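Local coordinates for protein PfVFT1 (Plasmodium falciparum, PDB 5JKQ) that probably binds a small solute between the two lobes of a Venus flytrap domain, although its ligand and biological role are not established, at residues A[130-142]-A[155-168]. The protein carries 3 engineered substitutions. Numbering follows the deposited sequence.
Sequences NYYDNVFVALNDK and SRLVDQSGNNLPKL. With SO4 (sulfate ion), chain E.
The ring of Phe136, projecting from helix 135-140, fills a hollow walled by segment 155-168, the loop leading into strand 168-170. Leu157 CD2 presses over one ring face, 3.7 Å from the ring centroid and 23° off its normal, a CH-pi contact in which the two side chains cross at about a right angle. Ser155 CB and Arg156 O approach the same ring obliquely, while Tyr279 of strand 265-281 meets it edge-to-face and Phe151 packs nearby. With CG anti to the carbonyl carbon (chi1 -63°), the ring is set toward Leu157 and Ser155. Behind it, Phe136 CB touches two methyls, Leu165 CD1 and Leu168 CD1, each 3.9 Å away. Both methyls also reach Phe136 O, so the pair sits against a single residue of the helix. One turn on, Leu168 CD2 meets Leu139 CD2 at 3.7 Å, and Leu165 CD2 packs on the amide nitrogen of Asn140. Toward the start of the helix the bumps are smaller, with Val137 CG2 resting on Asp159 CA at 3.7 Å. Here the join turns polar. Asn134 ND2 donates to Val158 O (3.1 Å, 171° at the hydrogen), with the acceptor lying in the plane of the amide, while OD1 takes Val137 N from above its carbonyl plane at 2.9 Å. One amide thus caps the helix and ties it to the loop, and the bent side chain of Gln160 curls against Asn134 CB. Asp133 N and Asn134 N hold a sulfate, probably from the crystallisation liquor. The loop is braced by Asp159, whose OD1 accepts from Asn163 N and whose N donates to Asn163 O, and by Leu165 N bonding to Leu157 O. Asn134 is a classic helix N-cap, here set in a strand-loop-helix connection that leaves the edge strand 126-132 of a parallel sheet in one lobe of the Venus flytrap fold.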
loop_
_atom_site.group_PDB
_atom_site.type_symbol
_atom_site.label_atom_id
_atom_site.label_comp_id
_atom_site.label_asym_id
_atom_site.label_seq_id
_atom_site.Cartn_x
_atom_site.Cartn_y
_atom_site.Cartn_z
ATOM N N ASN A 130 -3.564 9.193 15.010
ATOM C CA ASN A 130 -3.918 8.347 16.148
ATOM C C ASN A 130 -3.488 6.911 15.874
ATOM O O ASN A 130 -3.666 6.407 14.765
ATOM C CB ASN A 130 -5.421 8.405 16.430
ATOM C CG ASN A 130 -5.876 9.775 16.896
ATOM O OD1 ASN A 130 -5.260 10.791 16.575
ATOM N ND2 ASN A 130 -6.959 9.809 17.659
ATOM N N TYR A 131 -2.922 6.258 16.883
ATOM C CA TYR A 131 -2.390 4.910 16.715
ATOM C C TYR A 131 -3.276 3.859 17.385
ATOM O O TYR A 131 -3.778 4.067 18.490
ATOM C CB TYR A 131 -0.967 4.833 17.272
ATOM C CG TYR A 131 0.008 5.793 16.627
ATOM C CD1 TYR A 131 -0.169 6.218 15.315
ATOM C CD2 TYR A 131 1.110 6.267 17.325
ATOM C CE1 TYR A 131 0.723 7.092 14.721
ATOM C CE2 TYR A 131 2.003 7.141 16.740
ATOM C CZ TYR A 131 1.806 7.548 15.439
ATOM O OH TYR A 131 2.697 8.418 14.857
ATOM N N TYR A 132 -3.465 2.734 16.699
ATOM C CA TYR A 132 -4.286 1.636 17.205
ATOM C C TYR A 132 -3.658 0.288 16.866
ATOM O O TYR A 132 -2.809 0.200 15.983
ATOM C CB TYR A 132 -5.700 1.700 16.620
ATOM C CG TYR A 132 -6.393 3.032 16.796
ATOM C CD1 TYR A 132 -7.099 3.323 17.956
ATOM C CD2 TYR A 132 -6.352 3.994 15.796
ATOM C CE1 TYR A 132 -7.738 4.539 18.117
ATOM C CE2 TYR A 132 -6.986 5.210 15.948
ATOM C CZ TYR A 132 -7.677 5.478 17.109
ATOM O OH TYR A 132 -8.311 6.690 17.260
ATOM N N ASP A 133 -4.079 -0.758 17.569
ATOM C CA ASP A 133 -3.671 -2.118 17.228
ATOM C C ASP A 133 -4.467 -2.595 16.018
ATOM O O ASP A 133 -3.901 -3.137 15.067
ATOM C CB ASP A 133 -3.873 -3.065 18.415
ATOM C CG ASP A 133 -2.823 -2.881 19.498
ATOM O OD1 ASP A 133 -1.638 -2.679 19.156
ATOM O OD2 ASP A 133 -3.182 -2.938 20.693
ATOM N N ASN A 134 -5.781 -2.390 16.066
ATOM C CA ASN A 134 -6.655 -2.633 14.922
ATOM C C ASN A 134 -7.212 -1.303 14.419
ATOM O O ASN A 134 -8.135 -0.738 15.009
ATOM C CB ASN A 134 -7.793 -3.589 15.298
ATOM C CG ASN A 134 -8.615 -4.035 14.095
ATOM O OD1 ASN A 134 -8.896 -3.251 13.188
ATOM N ND2 ASN A 134 -9.006 -5.304 14.088
ATOM N N VAL A 135 -6.643 -0.808 13.325
ATOM C CA VAL A 135 -7.027 0.489 12.784
ATOM C C VAL A 135 -8.392 0.407 12.108
ATOM O O VAL A 135 -9.148 1.379 12.105
ATOM C CB VAL A 135 -5.980 1.011 11.774
ATOM C CG1 VAL A 135 -6.335 2.413 11.296
ATOM C CG2 VAL A 135 -4.595 1.013 12.401
ATOM N N PHE A 136 -8.713 -0.755 11.548
ATOM C CA PHE A 136 -9.968 -0.927 10.824
ATOM C C PHE A 136 -11.177 -0.886 11.762
ATOM O O PHE A 136 -12.281 -0.539 11.342
ATOM C CB PHE A 136 -9.953 -2.242 10.038
ATOM C CG PHE A 136 -8.899 -2.292 8.966
ATOM C CD1 PHE A 136 -8.909 -1.379 7.924
ATOM C CD2 PHE A 136 -7.903 -3.254 8.997
ATOM C CE1 PHE A 136 -7.941 -1.420 6.938
ATOM C CE2 PHE A 136 -6.935 -3.302 8.010
ATOM C CZ PHE A 136 -6.954 -2.384 6.980
ATOM N N VAL A 137 -10.966 -1.240 13.026
ATOM C CA VAL A 137 -12.017 -1.141 14.034
ATOM C C VAL A 137 -12.267 0.329 14.356
ATOM O O VAL A 137 -13.412 0.779 14.400
ATOM C CB VAL A 137 -11.644 -1.924 15.321
ATOM C CG1 VAL A 137 -12.338 -1.352 16.561
ATOM C CG2 VAL A 137 -11.988 -3.394 15.155
ATOM N N ALA A 138 -11.184 1.069 14.570
ATOM C CA ALA A 138 -11.271 2.494 14.861
ATOM C C ALA A 138 -11.936 3.234 13.708
ATOM O O ALA A 138 -12.683 4.191 13.917
ATOM C CB ALA A 138 -9.890 3.064 15.132
ATOM N N LEU A 139 -11.666 2.775 12.490
ATOM C CA LEU A 139 -12.239 3.385 11.299
ATOM C C LEU A 139 -13.746 3.158 11.249
ATOM O O LEU A 139 -14.514 4.088 10.999
ATOM C CB LEU A 139 -11.579 2.823 10.040
ATOM C CG LEU A 139 -12.019 3.447 8.714
ATOM C CD1 LEU A 139 -11.658 4.926 8.657
ATOM C CD2 LEU A 139 -11.394 2.701 7.548
ATOM N N ASN A 140 -14.163 1.919 11.489
ATOM C CA ASN A 140 -15.581 1.574 11.483
ATOM C C ASN A 140 -16.316 2.187 12.673
ATOM O O ASN A 140 -17.544 2.265 12.675
ATOM C CB ASN A 140 -15.760 0.053 11.488
ATOM C CG ASN A 140 -17.198 -0.369 11.226
ATOM O OD1 ASN A 140 -17.876 0.193 10.369
ATOM N ND2 ASN A 140 -17.667 -1.360 11.971
ATOM N N ASP A 141 -15.561 2.615 13.682
ATOM C CA ASP A 141 -16.134 3.248 14.869
ATOM C C ASP A 141 -16.033 4.772 14.803
ATOM O O ASP A 141 -16.386 5.465 15.757
ATOM C CB ASP A 141 -15.442 2.735 16.138
ATOM C CG ASP A 141 -15.771 1.283 16.441
ATOM O OD1 ASP A 141 -16.798 0.780 15.938
ATOM O OD2 ASP A 141 -15.002 0.645 17.191
ATOM N N LYS A 142 -15.545 5.284 13.675
ATOM C CA LYS A 142 -15.454 6.725 13.437
ATOM C C LYS A 142 -14.524 7.435 14.421
ATOM O O LYS A 142 -14.705 8.619 14.707
ATOM C CB LYS A 142 -16.844 7.370 13.499
ATOM C CG LYS A 142 -17.895 6.684 12.643
ATOM C CD LYS A 142 -19.065 7.617 12.345
ATOM C CE LYS A 142 -19.831 8.004 13.604
ATOM N NZ LYS A 142 -20.786 9.121 13.351
ATOM N N SER A 155 -5.631 -6.082 2.246
ATOM C CA SER A 155 -5.725 -6.236 3.698
ATOM C C SER A 155 -7.029 -6.891 4.135
ATOM O O SER A 155 -8.077 -6.685 3.525
ATOM C CB SER A 155 -5.590 -4.877 4.389
ATOM O OG SER A 155 -4.351 -4.263 4.084
ATOM N N ARG A 156 -6.946 -7.682 5.203
ATOM C CA ARG A 156 -8.124 -8.260 5.839
ATOM C C ARG A 156 -8.900 -7.189 6.591
ATOM O O ARG A 156 -8.461 -6.723 7.646
ATOM C CB ARG A 156 -7.726 -9.377 6.807
ATOM C CG ARG A 156 -7.230 -10.655 6.150
ATOM C CD ARG A 156 -6.558 -11.584 7.163
ATOM N NE ARG A 156 -5.181 -11.183 7.456
ATOM C CZ ARG A 156 -4.807 -10.394 8.464
ATOM N NH1 ARG A 156 -5.699 -9.896 9.313
ATOM N NH2 ARG A 156 -3.523 -10.101 8.625
ATOM N N LEU A 157 -10.051 -6.802 6.051
ATOM C CA LEU A 157 -10.902 -5.811 6.700
ATOM C C LEU A 157 -11.769 -6.483 7.759
ATOM O O LEU A 157 -12.953 -6.741 7.536
ATOM C CB LEU A 157 -11.771 -5.089 5.667
ATOM C CG LEU A 157 -10.995 -4.442 4.514
ATOM C CD1 LEU A 157 -11.937 -3.702 3.573
ATOM C CD2 LEU A 157 -9.913 -3.508 5.042
ATOM N N VAL A 158 -11.162 -6.759 8.912
ATOM C CA VAL A 158 -11.816 -7.513 9.975
ATOM C C VAL A 158 -11.650 -6.857 11.342
ATOM O O VAL A 158 -10.706 -6.099 11.571
ATOM C CB VAL A 158 -11.260 -8.950 10.058
ATOM C CG1 VAL A 158 -11.504 -9.694 8.754
ATOM C CG2 VAL A 158 -9.768 -8.933 10.386
ATOM N N ASP A 159 -12.573 -7.166 12.249
ATOM C CA ASP A 159 -12.477 -6.707 13.629
ATOM C C ASP A 159 -11.529 -7.618 14.408
ATOM O O ASP A 159 -10.836 -8.451 13.820
ATOM C CB ASP A 159 -13.866 -6.663 14.285
ATOM C CG ASP A 159 -14.607 -7.993 14.205
ATOM O OD1 ASP A 159 -13.957 -9.050 14.067
ATOM O OD2 ASP A 159 -15.853 -7.976 14.287
ATOM N N GLN A 160 -11.497 -7.461 15.726
ATOM C CA GLN A 160 -10.604 -8.256 16.559
ATOM C C GLN A 160 -11.069 -9.707 16.653
ATOM O O GLN A 160 -10.254 -10.616 16.813
ATOM C CB GLN A 160 -10.498 -7.646 17.960
ATOM C CG GLN A 160 -9.857 -6.263 18.004
ATOM C CD GLN A 160 -8.355 -6.284 17.742
ATOM O OE1 GLN A 160 -7.861 -7.060 16.925
ATOM N NE2 GLN A 160 -7.624 -5.428 18.446
ATOM N N SER A 161 -12.377 -9.920 16.553
ATOM C CA SER A 161 -12.934 -11.268 16.579
ATOM C C SER A 161 -12.570 -12.033 15.306
ATOM O O SER A 161 -12.660 -13.261 15.262
ATOM C CB SER A 161 -14.455 -11.221 16.740
ATOM O OG SER A 161 -14.839 -10.330 17.772
ATOM N N GLY A 162 -12.164 -11.298 14.273
ATOM C CA GLY A 162 -11.763 -11.890 13.008
ATOM C C GLY A 162 -12.871 -11.871 11.970
ATOM O O GLY A 162 -12.734 -12.466 10.900
ATOM N N ASN A 163 -13.967 -11.182 12.281
ATOM C CA ASN A 163 -15.112 -11.103 11.380
ATOM C C ASN A 163 -15.059 -9.857 10.501
ATOM O O ASN A 163 -14.608 -8.796 10.936
ATOM C CB ASN A 163 -16.414 -11.124 12.180
ATOM C CG ASN A 163 -16.447 -12.238 13.207
ATOM O OD1 ASN A 163 -16.666 -11.996 14.394
ATOM N ND2 ASN A 163 -16.222 -13.467 12.755
ATOM N N ASN A 164 -15.535 -9.991 9.268
ATOM C CA ASN A 164 -15.419 -8.931 8.272
ATOM C C ASN A 164 -16.173 -7.656 8.652
ATOM O O ASN A 164 -17.204 -7.705 9.322
ATOM C CB ASN A 164 -15.918 -9.439 6.915
ATOM C CG ASN A 164 -15.677 -8.446 5.795
ATOM O OD1 ASN A 164 -14.570 -8.346 5.264
ATOM N ND2 ASN A 164 -16.719 -7.709 5.423
ATOM N N LEU A 165 -15.630 -6.517 8.223
ATOM C CA LEU A 165 -16.265 -5.212 8.397
ATOM C C LEU A 165 -16.781 -4.720 7.043
ATOM O O LEU A 165 -16.020 -4.153 6.258
ATOM C CB LEU A 165 -15.275 -4.209 8.990
ATOM C CG LEU A 165 -14.757 -4.559 10.386
ATOM C CD1 LEU A 165 -13.493 -3.782 10.695
ATOM C CD2 LEU A 165 -15.823 -4.283 11.433
ATOM N N PRO A 166 -18.081 -4.928 6.765
ATOM C CA PRO A 166 -18.603 -4.784 5.401
ATOM C C PRO A 166 -18.807 -3.343 4.931
ATOM O O PRO A 166 -19.071 -3.132 3.748
ATOM C CB PRO A 166 -19.949 -5.505 5.483
ATOM C CG PRO A 166 -20.405 -5.242 6.875
ATOM C CD PRO A 166 -19.159 -5.224 7.728
ATOM N N LYS A 167 -18.695 -2.376 5.835
ATOM C CA LYS A 167 -18.991 -0.986 5.500
ATOM C C LYS A 167 -17.749 -0.205 5.077
ATOM O O LYS A 167 -17.855 0.920 4.585
ATOM C CB LYS A 167 -19.659 -0.295 6.688
ATOM C CG LYS A 167 -20.955 -0.959 7.122
ATOM C CD LYS A 167 -21.569 -0.258 8.318
ATOM C CE LYS A 167 -22.918 -0.860 8.676
ATOM N NZ LYS A 167 -23.342 -0.493 10.056
ATOM N N LEU A 168 -16.574 -0.801 5.261
ATOM C CA LEU A 168 -15.323 -0.143 4.901
ATOM C C LEU A 168 -15.033 -0.280 3.410
ATOM O O LEU A 168 -15.240 -1.345 2.827
ATOM C CB LEU A 168 -14.163 -0.719 5.715
ATOM C CG LEU A 168 -14.323 -0.655 7.237
ATOM C CD1 LEU A 168 -13.099 -1.240 7.921
ATOM C CD2 LEU A 168 -14.573 0.773 7.713
HETATM S S SO4 E . -6.712 -0.727 19.822
HETATM O O1 SO4 E . -7.011 -1.080 18.436
HETATM O O2 SO4 E . -7.606 0.340 20.265
HETATM O O3 SO4 E . -5.330 -0.265 19.931
HETATM O O4 SO4 E . -6.901 -1.904 20.666
#